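Side-chain contacts in hydrazine synthase beta subunit (Candidatus Kuenenia stuttgartiensis, PDB 5C2V), which forms part of the complex that condenses nitric oxide with ammonium into hydrazine, and may modulate passage of the hydroxylamine intermediate between the active sites of its partner subunits: residues R193-T198 with I204-Q209; V230-T235 with D284-L289; L268-R273 with T279-D284; S323-S328 with K332-A337. All coordinates share one frame; numbering follows the deposited sequence.

Contact 1: residues R193-T198 with I204-Q209; sequences RDVVYT and IAVTHQ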
# COMPACT_ATOMS: atom_id res chain seq x y z
N ARG B 193 -22.88 11.43 39.20
CA ARG B 193 -24.03 10.79 39.85
C ARG B 193 -23.76 9.64 40.82
O ARG B 193 -24.65 9.26 41.58
CB ARG B 193 -24.98 10.30 38.76
CG ARG B 193 -25.59 11.42 37.92
CD ARG B 193 -26.52 12.27 38.76
NE ARG B 193 -25.99 13.62 38.95
CZ ARG B 193 -26.44 14.69 38.31
NH1 ARG B 193 -27.44 14.58 37.44
NH2 ARG B 193 -25.88 15.86 38.53
N ASP B 194 -22.55 9.08 40.81
CA ASP B 194 -22.26 7.94 41.68
C ASP B 194 -20.76 7.70 41.88
O ASP B 194 -19.95 8.16 41.09
CB ASP B 194 -22.93 6.67 41.13
CG ASP B 194 -23.32 5.70 42.23
OD1 ASP B 194 -22.81 5.82 43.36
OD2 ASP B 194 -24.16 4.80 41.95
N VAL B 195 -20.42 6.96 42.93
CA VAL B 195 -19.06 6.45 43.09
C VAL B 195 -19.07 5.05 43.71
O VAL B 195 -19.76 4.81 44.70
CB VAL B 195 -18.19 7.40 43.96
CG1 VAL B 195 -18.95 7.84 45.21
CG2 VAL B 195 -16.86 6.75 44.31
N VAL B 196 -18.31 4.12 43.13
CA VAL B 196 -18.21 2.78 43.71
C VAL B 196 -16.77 2.33 43.90
O VAL B 196 -15.86 2.83 43.24
CB VAL B 196 -18.94 1.72 42.85
CG1 VAL B 196 -20.44 1.99 42.82
CG2 VAL B 196 -18.37 1.69 41.44
N TYR B 197 -16.57 1.39 44.82
CA TYR B 197 -15.25 0.83 45.10
C TYR B 197 -15.12 -0.58 44.52
O TYR B 197 -16.09 -1.33 44.48
CB TYR B 197 -14.98 0.79 46.60
CG TYR B 197 -13.99 1.82 47.11
CD1 TYR B 197 -12.63 1.64 46.93
CD2 TYR B 197 -14.42 2.95 47.79
CE1 TYR B 197 -11.72 2.57 47.40
CE2 TYR B 197 -13.52 3.88 48.26
CZ TYR B 197 -12.17 3.69 48.07
OH TYR B 197 -11.28 4.62 48.54
N THR B 198 -13.91 -0.93 44.09
CA THR B 198 -13.62 -2.29 43.68
C THR B 198 -13.41 -3.15 44.93
O THR B 198 -12.94 -2.65 45.95
CB THR B 198 -12.37 -2.37 42.78
OG1 THR B 198 -11.26 -1.76 43.44
CG2 THR B 198 -12.62 -1.65 41.46
N ILE B 204 -11.64 3.22 42.21
CA ILE B 204 -13.02 3.68 42.31
C ILE B 204 -13.56 4.08 40.94
O ILE B 204 -12.83 4.64 40.12
CB ILE B 204 -13.17 4.88 43.27
CG1 ILE B 204 -12.16 5.98 42.94
CG2 ILE B 204 -13.01 4.44 44.72
CD1 ILE B 204 -12.32 7.23 43.78
N ALA B 205 -14.83 3.79 40.70
CA ALA B 205 -15.48 4.18 39.46
C ALA B 205 -16.45 5.33 39.71
O ALA B 205 -17.17 5.33 40.71
CB ALA B 205 -16.20 3.00 38.83
N VAL B 206 -16.43 6.31 38.81
CA VAL B 206 -17.31 7.47 38.91
C VAL B 206 -17.96 7.79 37.57
O VAL B 206 -17.27 8.08 36.59
CB VAL B 206 -16.55 8.72 39.41
CG1 VAL B 206 -17.44 9.96 39.33
CG2 VAL B 206 -16.04 8.51 40.83
N THR B 207 -19.29 7.75 37.52
CA THR B 207 -20.02 8.09 36.29
C THR B 207 -20.25 9.59 36.19
O THR B 207 -20.65 10.24 37.16
CB THR B 207 -21.38 7.37 36.22
OG1 THR B 207 -22.01 7.41 37.50
CG2 THR B 207 -21.19 5.93 35.79
N HIS B 208 -20.01 10.15 35.00
CA HIS B 208 -20.19 11.58 34.78
C HIS B 208 -20.27 11.93 33.30
O HIS B 208 -20.26 11.06 32.43
CB HIS B 208 -19.06 12.36 35.44
CG HIS B 208 -17.72 12.13 34.80
ND1 HIS B 208 -17.27 12.86 33.72
CD2 HIS B 208 -16.74 11.24 35.09
CE1 HIS B 208 -16.07 12.44 33.38
NE2 HIS B 208 -15.72 11.46 34.19
N GLN B 209 -20.36 13.23 33.03
CA GLN B 209 -20.38 13.73 31.66
C GLN B 209 -19.22 14.69 31.41
O GLN B 209 -18.73 15.35 32.33
CB GLN B 209 -21.70 14.43 31.36
CG GLN B 209 -22.86 13.50 31.09
CD GLN B 209 -24.10 14.24 30.62
OE1 GLN B 209 -24.48 15.26 31.19
NE2 GLN B 209 -24.73 13.73 29.56
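Val196 and Ala205 are the doubly hydrogen-bonded pair of two antiparallel strands, 193-197 and 204-209; the axes of these segments come within 4.6 Å and run at 165° to each other. The two residues bond in both directions, Val196 N to Ala205 O and Ala205 N to Val196 O, each at 2.9 Å, and farther along Arg193 N gives a longer bond of 3.2 Å to Thr207 O. On the face that carries Tyr197 and Ile204, the methyl CG2 of Ile204 sits over the middle of the phenol ring, 3.3 Å from the centroid of Tyr197 and almost on the ring normal, a CH-pi contact. With Ile204 CG1 between its own N and carbonyl carbon (chi1 51°), CG2 lies beside the N and anti to the carbonyl carbon, a position that turns it to the ring; both side chains rise the same way from the sheet. Val195 and Val206 continue this face, CB of Val195 lying 4.0 Å from CG2 of Val206, and Val157 and Ile159 of strand 155-160 pack against it. On the face of Val196 and Ala205, Val196 CG2 touches Ala205 CB at 3.6 Å, with Met259 and Met261 of strand 256-261 lying against Val196. On this same face Asp194 OD2 accepts from Met259 N and Thr207 OG1 bonds to Tyr257 O, both on strand 256-261. The Arg193 guanidinium makes salt bridges with Asp161 and with Glu69 of the gamma subunit. Such a hairpin, made of the first two strands of a four-stranded antiparallel sheet and packed between the sheets on both its faces, is the inner part of a beta-propeller blade.

Contact 2: residues V230-T235 with D284-L289; sequences VTIIET and DKVLGL
Ile232 meets the helical segment 284-289 with both branches of its side chain. CG1 of Ile232 lies 3.8 Å from CG1 of Val286, and its methyl CG2 lies 3.7 Å from CD2 of Leu287, so that two consecutive helix residues share one strand residue. The contact is wholly apolar, and all three side chains are buried. The isoleucine points at the helix; CG1 lies beside the backbone N (chi1 -50°) and CG2 anti to it, a splay that offers one branch to each partner. Leu287, crossing Ile232 at about a right angle, brings CD2 to it, whereas Val286 points toward the strand and meets the isoleucine at a slant. Within the helix, bonds of 2.9 Å from Gly288 N to Asp284 O and from Leu289 N to Lys285 O keep the turn regular. On the strand side, Ile232 is held by backbone bonding to Ala242 in the edge strand 241-245, and its side chain also packs on Ala205 of strand 203-211. Around this small patch, Val286 reaches Leu244 of strand 241-245 and Tyr311 of helix 308-311, while Leu287 packs on Tyr203. Helix 283-291 therefore rests against the sheet of strands 190-197, 203-211, 226-234 and 241-245, although it follows directly on strand 277-282 of the next sheet.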
# COMPACT_ATOMS: atom_id res chain seq x y z
N VAL B 230 -17.11 7.30 32.09
CA VAL B 230 -16.87 6.68 33.38
C VAL B 230 -15.38 6.81 33.70
O VAL B 230 -14.53 6.57 32.85
CB VAL B 230 -17.30 5.19 33.40
CG1 VAL B 230 -16.73 4.45 32.20
CG2 VAL B 230 -16.88 4.52 34.70
N THR B 231 -15.07 7.23 34.92
CA THR B 231 -13.69 7.47 35.31
C THR B 231 -13.22 6.50 36.40
O THR B 231 -13.87 6.36 37.43
CB THR B 231 -13.49 8.91 35.80
OG1 THR B 231 -13.67 9.82 34.70
CG2 THR B 231 -12.09 9.10 36.36
N ILE B 232 -12.09 5.85 36.14
CA ILE B 232 -11.48 4.95 37.11
C ILE B 232 -10.29 5.63 37.78
O ILE B 232 -9.33 6.03 37.11
CB ILE B 232 -11.01 3.64 36.44
CG1 ILE B 232 -12.13 3.04 35.59
CG2 ILE B 232 -10.53 2.65 37.49
CD1 ILE B 232 -13.37 2.68 36.38
N ILE B 233 -10.35 5.76 39.10
CA ILE B 233 -9.28 6.38 39.86
C ILE B 233 -8.56 5.35 40.73
O ILE B 233 -9.19 4.60 41.47
CB ILE B 233 -9.80 7.52 40.75
CG1 ILE B 233 -10.35 8.66 39.90
CG2 ILE B 233 -8.71 8.02 41.68
CD1 ILE B 233 -10.84 9.85 40.70
N GLU B 234 -7.23 5.31 40.62
CA GLU B 234 -6.43 4.39 41.41
C GLU B 234 -6.23 4.96 42.81
O GLU B 234 -5.70 6.06 42.99
CB GLU B 234 -5.08 4.14 40.73
CG GLU B 234 -5.20 3.39 39.41
CD GLU B 234 -3.87 3.25 38.69
OE1 GLU B 234 -2.99 4.11 38.90
OE2 GLU B 234 -3.72 2.29 37.91
N THR B 235 -6.66 4.19 43.81
CA THR B 235 -6.73 4.68 45.19
C THR B 235 -5.37 4.83 45.86
O THR B 235 -5.27 5.40 46.94
CB THR B 235 -7.59 3.75 46.05
OG1 THR B 235 -6.93 2.49 46.22
CG2 THR B 235 -8.95 3.52 45.40
N ASP B 284 -11.96 -6.23 34.07
CA ASP B 284 -10.57 -6.67 33.93
C ASP B 284 -9.95 -6.15 32.63
O ASP B 284 -8.74 -5.98 32.54
CB ASP B 284 -10.48 -8.19 34.00
CG ASP B 284 -10.91 -8.74 35.34
OD1 ASP B 284 -10.31 -8.34 36.36
OD2 ASP B 284 -11.85 -9.57 35.39
N LYS B 285 -10.80 -5.90 31.63
CA LYS B 285 -10.35 -5.25 30.41
C LYS B 285 -10.17 -3.76 30.64
O LYS B 285 -9.24 -3.14 30.11
CB LYS B 285 -11.33 -5.51 29.26
CG LYS B 285 -11.35 -6.95 28.76
CD LYS B 285 -12.23 -7.10 27.53
CE LYS B 285 -12.14 -8.51 26.95
NZ LYS B 285 -12.97 -8.69 25.73
N VAL B 286 -11.06 -3.17 31.44
CA VAL B 286 -10.96 -1.76 31.80
C VAL B 286 -9.72 -1.49 32.65
O VAL B 286 -8.89 -0.65 32.30
CB VAL B 286 -12.21 -1.29 32.57
CG1 VAL B 286 -11.97 0.09 33.18
CG2 VAL B 286 -13.43 -1.27 31.67
N LEU B 287 -9.60 -2.22 33.75
CA LEU B 287 -8.46 -2.08 34.65
C LEU B 287 -7.18 -2.52 33.96
O LEU B 287 -6.11 -1.98 34.21
CB LEU B 287 -8.68 -2.88 35.94
CG LEU B 287 -9.78 -2.39 36.88
CD1 LEU B 287 -9.90 -3.29 38.09
CD2 LEU B 287 -9.52 -0.95 37.29
N GLY B 288 -7.30 -3.51 33.08
CA GLY B 288 -6.18 -3.93 32.26
C GLY B 288 -5.71 -2.78 31.39
O GLY B 288 -4.51 -2.57 31.21
N LEU B 289 -6.67 -2.03 30.84
CA LEU B 289 -6.36 -0.86 30.03
C LEU B 289 -5.72 0.24 30.87
O LEU B 289 -4.82 0.94 30.41
CB LEU B 289 -7.62 -0.33 29.34
CG LEU B 289 -7.44 0.91 28.47
CD1 LEU B 289 -6.40 0.66 27.38
CD2 LEU B 289 -8.77 1.33 27.86

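Contact 3: residues L268-R273 with T279-D284; sequences LYIGVR and TILDMD
Leu268 and Leu281 bond to each other twice, Leu268 N to Leu281 O and Leu281 N to Leu268 O, both at 2.9 Å. Ile270 and Thr279 repeat the pattern two residues along, with Ile270 N to Thr279 O and Thr279 N to Ile270 O also at 2.9 Å. The result is a regular antiparallel beta hairpin, the central pair of strands in a four-stranded propeller blade; the segment axes run at 157°, near antiparallel. Between the two bonded pairs lies the non-hydrogen-bonded pair Tyr269 and Ile280. Here the isoleucine crosses the phenol ring obliquely, its CG1, CG2 and CD1 touching CD2 and CE2 of Tyr269, and CE2 comes to 3.6 Å from CG2 of Ile280. The ring also reaches Leu327 and Cys334 of the adjoining blade, while Ile280 packs on Pro3 of the gamma subunit. On the opposite face Ile270 CD1 and Leu281 CD1 come to 4.2 Å, and Leu246 packs against both residues. Val272 lays CG2 against OG1 of Thr279 at 3.6 Å; that hydroxyl is hydrogen-bonded to Asp253 OD2. Beyond the last strand residue the chain turns into helix 283-291, and Asp282 stands at the N-cap, its OD1 accepting from Asp284 N. The first helical residue, Met283, folds back over the start of strand 267-272: bends at chi2 (-58°) and chi3 (-64°) curl its chain, bringing CG near Leu268 N and laying SD 3.7 Å from CB of Leu268.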
# COMPACT_ATOMS: atom_id res chain seq x y z
N LEU B 268 -18.81 -4.13 35.68
CA LEU B 268 -19.38 -2.88 36.18
C LEU B 268 -20.74 -2.64 35.55
O LEU B 268 -20.91 -2.81 34.34
CB LEU B 268 -18.44 -1.70 35.91
CG LEU B 268 -18.91 -0.35 36.46
CD1 LEU B 268 -19.10 -0.42 37.96
CD2 LEU B 268 -17.93 0.75 36.09
N TYR B 269 -21.71 -2.25 36.37
CA TYR B 269 -23.07 -2.03 35.90
C TYR B 269 -23.46 -0.56 36.02
O TYR B 269 -23.35 0.03 37.10
CB TYR B 269 -24.06 -2.91 36.67
CG TYR B 269 -23.74 -4.38 36.58
CD1 TYR B 269 -22.81 -4.96 37.44
CD2 TYR B 269 -24.36 -5.20 35.64
CE1 TYR B 269 -22.51 -6.31 37.36
CE2 TYR B 269 -24.06 -6.54 35.56
CZ TYR B 269 -23.14 -7.09 36.42
OH TYR B 269 -22.84 -8.43 36.35
N ILE B 270 -23.91 0.04 34.92
CA ILE B 270 -24.21 1.46 34.88
C ILE B 270 -25.63 1.74 34.40
O ILE B 270 -25.97 1.46 33.25
CB ILE B 270 -23.24 2.22 33.97
CG1 ILE B 270 -21.80 2.05 34.45
CG2 ILE B 270 -23.61 3.70 33.90
CD1 ILE B 270 -20.78 2.72 33.56
N GLY B 271 -26.46 2.30 35.28
CA GLY B 271 -27.76 2.78 34.87
C GLY B 271 -27.61 3.98 33.96
O GLY B 271 -26.99 4.98 34.32
N VAL B 272 -28.18 3.88 32.76
CA VAL B 272 -28.19 4.99 31.82
C VAL B 272 -29.61 5.51 31.73
O VAL B 272 -30.49 4.87 31.13
CB VAL B 272 -27.68 4.57 30.43
CG1 VAL B 272 -27.54 5.79 29.54
CG2 VAL B 272 -26.35 3.84 30.54
N ARG B 273 -29.79 6.69 32.30
CA ARG B 273 -31.10 7.26 32.58
C ARG B 273 -31.73 7.89 31.34
O ARG B 273 -32.93 7.73 31.09
CB ARG B 273 -30.98 8.30 33.70
CG ARG B 273 -32.27 8.64 34.42
CD ARG B 273 -32.02 9.71 35.47
NE ARG B 273 -33.11 9.83 36.42
CZ ARG B 273 -34.14 10.66 36.28
NH1 ARG B 273 -34.21 11.45 35.21
NH2 ARG B 273 -35.10 10.70 37.20
N THR B 279 -25.76 -0.37 31.02
CA THR B 279 -24.49 -0.65 30.35
C THR B 279 -23.59 -1.50 31.24
O THR B 279 -23.22 -1.09 32.34
CB THR B 279 -23.75 0.64 29.96
OG1 THR B 279 -24.44 1.27 28.87
CG2 THR B 279 -22.33 0.33 29.53
N ILE B 280 -23.26 -2.69 30.75
CA ILE B 280 -22.40 -3.62 31.48
C ILE B 280 -21.03 -3.70 30.84
O ILE B 280 -20.90 -3.99 29.64
CB ILE B 280 -23.02 -5.03 31.54
CG1 ILE B 280 -24.49 -4.95 31.97
CG2 ILE B 280 -22.22 -5.92 32.48
CD1 ILE B 280 -25.20 -6.28 31.97
N LEU B 281 -20.00 -3.45 31.65
CA LEU B 281 -18.62 -3.42 31.18
C LEU B 281 -17.76 -4.49 31.84
O LEU B 281 -18.03 -4.92 32.97
CB LEU B 281 -18.01 -2.04 31.45
CG LEU B 281 -18.75 -0.82 30.91
CD1 LEU B 281 -18.05 0.46 31.34
CD2 LEU B 281 -18.86 -0.89 29.40
N ASP B 282 -16.70 -4.90 31.14
CA ASP B 282 -15.76 -5.89 31.66
C ASP B 282 -14.65 -5.17 32.40
O ASP B 282 -13.86 -4.44 31.80
CB ASP B 282 -15.20 -6.74 30.51
CG ASP B 282 -14.43 -7.96 30.99
OD1 ASP B 282 -13.59 -7.82 31.90
OD2 ASP B 282 -14.66 -9.06 30.44
N MET B 283 -14.58 -5.39 33.71
CA MET B 283 -13.71 -4.60 34.57
C MET B 283 -12.24 -5.00 34.50
O MET B 283 -11.37 -4.22 34.85
CB MET B 283 -14.19 -4.66 36.02
CG MET B 283 -15.29 -3.67 36.34
SD MET B 283 -14.78 -1.97 36.03
CE MET B 283 -13.45 -1.78 37.21
N ASP B 284 -11.96 -6.23 34.07
CA ASP B 284 -10.57 -6.67 33.93
C ASP B 284 -9.95 -6.15 32.63
O ASP B 284 -8.74 -5.98 32.54
CB ASP B 284 -10.48 -8.19 34.00
CG ASP B 284 -10.91 -8.74 35.34
OD1 ASP B 284 -10.31 -8.34 36.36
OD2 ASP B 284 -11.85 -9.57 35.39

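Contact 4: residues S323-S328 with K332-A337; sequences SSVCLS and KFCYAA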
# COMPACT_ATOMS: atom_id res chain seq x y z
N SER B 323 -32.58 5.27 37.05
CA SER B 323 -31.70 6.15 37.82
C SER B 323 -30.77 5.41 38.78
O SER B 323 -29.77 5.97 39.23
CB SER B 323 -32.53 7.17 38.60
OG SER B 323 -33.58 6.53 39.31
N SER B 324 -31.09 4.16 39.10
CA SER B 324 -30.29 3.41 40.08
C SER B 324 -30.26 1.91 39.79
O SER B 324 -31.22 1.35 39.27
CB SER B 324 -30.83 3.65 41.49
OG SER B 324 -30.00 3.04 42.46
N VAL B 325 -29.14 1.28 40.14
CA VAL B 325 -29.00 -0.16 39.97
C VAL B 325 -28.38 -0.81 41.21
O VAL B 325 -27.67 -0.15 41.97
CB VAL B 325 -28.12 -0.51 38.75
CG1 VAL B 325 -28.88 -0.24 37.45
CG2 VAL B 325 -26.82 0.27 38.78
N CYS B 326 -28.65 -2.09 41.40
CA CYS B 326 -28.03 -2.84 42.50
C CYS B 326 -27.86 -4.31 42.14
O CYS B 326 -28.50 -4.82 41.23
CB CYS B 326 -28.86 -2.70 43.78
SG CYS B 326 -30.45 -3.56 43.75
N LEU B 327 -26.98 -4.99 42.87
CA LEU B 327 -26.68 -6.39 42.59
C LEU B 327 -27.02 -7.31 43.76
O LEU B 327 -27.01 -6.90 44.92
CB LEU B 327 -25.20 -6.56 42.24
CG LEU B 327 -24.72 -6.10 40.86
CD1 LEU B 327 -23.21 -6.16 40.80
CD2 LEU B 327 -25.34 -6.97 39.78
N SER B 328 -27.32 -8.57 43.44
CA SER B 328 -27.44 -9.61 44.45
C SER B 328 -26.04 -9.98 44.92
O SER B 328 -25.07 -9.84 44.17
CB SER B 328 -28.17 -10.83 43.88
OG SER B 328 -27.47 -11.37 42.78
N LYS B 332 -25.32 -12.64 40.34
CA LYS B 332 -25.96 -13.26 39.18
C LYS B 332 -27.20 -12.50 38.71
O LYS B 332 -27.77 -12.82 37.67
CB LYS B 332 -26.32 -14.72 39.49
CG LYS B 332 -25.42 -15.37 40.53
CD LYS B 332 -25.33 -16.87 40.33
CE LYS B 332 -26.70 -17.52 40.30
NZ LYS B 332 -26.61 -19.00 40.12
N PHE B 333 -27.61 -11.49 39.48
CA PHE B 333 -28.78 -10.69 39.11
C PHE B 333 -28.58 -9.20 39.37
O PHE B 333 -28.04 -8.81 40.41
CB PHE B 333 -30.02 -11.18 39.86
CG PHE B 333 -30.47 -12.56 39.45
CD1 PHE B 333 -31.17 -12.75 38.27
CD2 PHE B 333 -30.20 -13.66 40.24
CE1 PHE B 333 -31.59 -14.01 37.89
CE2 PHE B 333 -30.61 -14.92 39.87
CZ PHE B 333 -31.31 -15.10 38.69
N CYS B 334 -29.01 -8.38 38.42
CA CYS B 334 -28.91 -6.93 38.53
C CYS B 334 -30.29 -6.29 38.41
O CYS B 334 -31.02 -6.54 37.46
CB CYS B 334 -27.98 -6.38 37.45
SG CYS B 334 -27.79 -4.58 37.49
N TYR B 335 -30.63 -5.45 39.38
CA TYR B 335 -31.93 -4.79 39.39
C TYR B 335 -31.80 -3.31 39.08
O TYR B 335 -30.91 -2.63 39.61
CB TYR B 335 -32.62 -4.99 40.75
CG TYR B 335 -32.74 -6.43 41.16
CD1 TYR B 335 -33.82 -7.20 40.75
CD2 TYR B 335 -31.77 -7.03 41.95
CE1 TYR B 335 -33.93 -8.53 41.12
CE2 TYR B 335 -31.87 -8.36 42.32
CZ TYR B 335 -32.95 -9.10 41.90
OH TYR B 335 -33.06 -10.43 42.28
N ALA B 336 -32.67 -2.81 38.21
CA ALA B 336 -32.64 -1.41 37.81
C ALA B 336 -33.97 -0.71 38.09
O ALA B 336 -35.02 -1.14 37.63
CB ALA B 336 -32.29 -1.29 36.33
N ALA B 337 -33.91 0.39 38.85
CA ALA B 337 -35.11 1.13 39.24
C ALA B 337 -35.50 2.18 38.20
O ALA B 337 -34.73 3.10 37.92
CB ALA B 337 -34.90 1.78 40.60
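Ser328 OG lies at the turn of the hairpin: it bonds to Asp330 OD1 and accepts a weak bond from Phe333 N at 3.3 Å. Its place between the N and carbonyl carbon of Ser328 (chi1 60°) turns it across to segment 332-337, at the edge of the Phe333 ring. Ser328 N in turn gives a straight bond of 3.1 Å to Phe333 O. Farther along, Cys326 and Tyr335 bond in both directions at 2.9 Å, from Cys326 N to Tyr335 O and from Tyr335 N to Cys326 O, and Ala337 N donates to Ser324 O. The Cys326 thiol approaches Tyr335 obliquely, a sulfur-aromatic contact with SG 5.3 Å from the ring centroid; Ile18 of strand 15-20 packs on both residues. On the other face Leu327 reaches across with CD2, which touches CB of Cys334 at 3.6 Å, and Val325 CG1 meets Ala336 CB at 3.7 Å. The Phe333 ring makes a cation-pi contact with Arg348. Lying between strands 15-20 and 267-272, this hairpin opens the last blade of the beta-propeller, where the C-terminal sheet meets the N-terminal one.

How the contacts relate
All four contacts are buried, but they differ in kind. Contacts 1, 3 and 4 each join consecutive strands of one propeller sheet by backbone hydrogen bonds, whereas contact 2 is purely apolar and sets a helix from one sheet against a strand of the preceding one. Contact 1 lies closest to the chain's centre, about 7 Å away by centres, and contact 2 farthest out, at about 17 Å. Contacts 1 and 2 meet through neighbouring strands 203-211 and 226-234, where Val206 O bonds to Thr231 N. Contact 3, nested within the loop that contact 2 closes, shares Asp284 with it and packs on contact 1 through Leu268 and on contact 4 through Tyr269. Contact 4 touches neither contact 1 nor contact 2.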